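Local structure of PlyCB (Streptococcus phage C1, 4F87) at residues 15-20 with 30-35. The protein forms the ring of eight identical subunits that binds the streptococcal cell wall within the phage endolysin PlyC, which degrades host peptidoglycan. Residues are numbered along the deposited sequence; the frame is centred on the assembly and turned at random.
Sequences QGFLFH and RAFING
The antiparallel β-hairpin of strands 16-20 and 29-33 forms the middle of the PlyCB sheet, and on one of its faces Phe17, Phe19 and Phe32 gather into an aromatic cluster with Arg30 alongside. The hydrogen-bonded pairs Phe17-Phe32 and Phe19-Arg30 each close with two backbone bonds; the longest and most bent is Phe17 N to Phe32 O, at 3.1 Å and 139° at the hydrogen. With CG lodged between the backbone N and the carbonyl carbon (chi1 59°), the ring of Phe19 leans across to the partner strand. There Arg30 CB sits over one ring face, 3.8 Å from the ring centroid, in a CH-pi contact. The same ring runs nearly parallel to that of Phe32 but slid so far aside that the rings barely overlap, with Phe19 CE2 3.5 Å from Phe32 CD2. Phe17, pointing the same way as Phe32, brings CZ within 3.6 Å of Phe32 CD2, the two planes inclined at 51°. Helix 63-70 packs on this aromatic face through Val63, Ile66 and Met70. The Arg30 chain bends beyond CG, and NE forms a salt bridge with Glu37 on strand 36-40; both residues interact with the host cell wall. On the opposite face Leu18 CD2 touches Ala31 CB at 4.0 Å, and Phe49 of helix 43-50 packs against Leu18. Gly16 CA lies 3.1 Å from Phe32 O in a CA-H...O contact, where a side chain would collide with that oxygen. Past the strand end, Asn34 grips Gln15 twice: its OD1 accepts from Gln15 N at 2.9 Å, while its backbone N donates to Gln15 O. A water donating to Gln15 O also accepts from Gly35 N, bridging the segments at the turn into strand 36-40.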
# COMPACT_ATOMS: atom_id res chain seq x y z
N GLN B 15 -15.72 -1.10 -1.06
CA GLN B 15 -15.15 -2.42 -1.32
C GLN B 15 -16.31 -3.39 -1.40
O GLN B 15 -17.17 -3.39 -0.52
CB GLN B 15 -14.19 -2.86 -0.19
CG GLN B 15 -12.88 -2.08 -0.23
CD GLN B 15 -11.94 -2.50 0.88
OE1 GLN B 15 -11.60 -3.67 1.03
NE2 GLN B 15 -11.49 -1.53 1.67
N GLY B 16 -16.34 -4.19 -2.45
CA GLY B 16 -17.42 -5.16 -2.58
C GLY B 16 -17.65 -5.58 -4.01
O GLY B 16 -16.77 -5.42 -4.86
N PHE B 17 -18.84 -6.12 -4.27
CA PHE B 17 -19.15 -6.56 -5.61
C PHE B 17 -20.65 -6.67 -5.78
O PHE B 17 -21.38 -6.86 -4.80
CB PHE B 17 -18.50 -7.95 -5.91
CG PHE B 17 -18.81 -9.04 -4.92
CD1 PHE B 17 -19.94 -9.83 -5.06
CD2 PHE B 17 -17.97 -9.27 -3.83
CE1 PHE B 17 -20.25 -10.82 -4.12
CE2 PHE B 17 -18.26 -10.30 -2.91
CZ PHE B 17 -19.39 -11.06 -3.07
N LEU B 18 -21.08 -6.56 -7.03
CA LEU B 18 -22.46 -6.86 -7.41
C LEU B 18 -22.53 -8.36 -7.72
O LEU B 18 -21.54 -8.96 -8.18
CB LEU B 18 -22.80 -6.12 -8.70
CG LEU B 18 -23.00 -4.63 -8.51
CD1 LEU B 18 -22.62 -3.90 -9.77
CD2 LEU B 18 -24.47 -4.33 -8.17
N PHE B 19 -23.70 -8.96 -7.48
CA PHE B 19 -23.89 -10.36 -7.83
C PHE B 19 -25.29 -10.62 -8.34
O PHE B 19 -26.26 -9.96 -7.94
CB PHE B 19 -23.51 -11.32 -6.67
CG PHE B 19 -24.25 -11.17 -5.36
CD1 PHE B 19 -25.22 -12.10 -4.98
CD2 PHE B 19 -23.93 -10.15 -4.47
CE1 PHE B 19 -25.85 -12.00 -3.74
CE2 PHE B 19 -24.58 -10.04 -3.24
CZ PHE B 19 -25.53 -10.97 -2.88
N HIS B 20 -25.39 -11.57 -9.27
CA HIS B 20 -26.66 -12.02 -9.82
C HIS B 20 -26.46 -13.43 -10.36
O HIS B 20 -25.30 -13.87 -10.51
CB HIS B 20 -27.15 -11.09 -10.97
CG HIS B 20 -26.40 -11.25 -12.25
ND1 HIS B 20 -25.12 -10.73 -12.41
CD2 HIS B 20 -26.73 -11.92 -13.37
CE1 HIS B 20 -24.73 -11.07 -13.62
NE2 HIS B 20 -25.67 -11.79 -14.25
N ARG B 30 -27.95 -7.95 -6.58
CA ARG B 30 -27.68 -7.63 -5.19
C ARG B 30 -26.22 -7.15 -5.10
O ARG B 30 -25.49 -7.21 -6.09
CB ARG B 30 -27.91 -8.84 -4.28
CG ARG B 30 -29.35 -9.33 -4.38
CD ARG B 30 -29.67 -10.46 -3.38
NE ARG B 30 -29.60 -10.02 -1.99
CZ ARG B 30 -30.50 -9.28 -1.36
NH1 ARG B 30 -31.60 -8.87 -2.00
NH2 ARG B 30 -30.32 -8.91 -0.10
N ALA B 31 -25.80 -6.67 -3.93
CA ALA B 31 -24.41 -6.28 -3.79
C ALA B 31 -23.96 -6.44 -2.37
O ALA B 31 -24.77 -6.38 -1.45
CB ALA B 31 -24.21 -4.82 -4.20
N PHE B 32 -22.64 -6.63 -2.20
CA PHE B 32 -22.00 -6.47 -0.91
C PHE B 32 -21.26 -5.15 -1.03
O PHE B 32 -20.49 -4.95 -1.98
CB PHE B 32 -21.00 -7.59 -0.58
CG PHE B 32 -21.69 -8.82 -0.07
CD1 PHE B 32 -22.06 -8.93 1.26
CD2 PHE B 32 -21.99 -9.86 -0.93
CE1 PHE B 32 -22.72 -10.09 1.72
CE2 PHE B 32 -22.67 -11.00 -0.48
CZ PHE B 32 -23.04 -11.09 0.84
N ILE B 33 -21.56 -4.20 -0.14
CA ILE B 33 -20.87 -2.90 -0.16
C ILE B 33 -20.37 -2.67 1.26
O ILE B 33 -21.17 -2.57 2.19
CB ILE B 33 -21.78 -1.74 -0.67
CG1 ILE B 33 -22.08 -1.93 -2.18
CG2 ILE B 33 -21.12 -0.35 -0.39
CD1 ILE B 33 -23.08 -1.06 -2.75
N ASN B 34 -19.04 -2.65 1.41
CA ASN B 34 -18.41 -2.47 2.72
C ASN B 34 -18.94 -3.47 3.76
O ASN B 34 -19.21 -3.10 4.91
CB ASN B 34 -18.52 -1.00 3.16
CG ASN B 34 -17.79 -0.06 2.21
OD1 ASN B 34 -16.91 -0.47 1.47
ND2 ASN B 34 -18.09 1.24 2.27
N GLY B 35 -19.13 -4.72 3.31
CA GLY B 35 -19.59 -5.80 4.17
C GLY B 35 -21.07 -5.81 4.50
O GLY B 35 -21.50 -6.60 5.35
O HOH W 1 -18.02 -5.78 0.84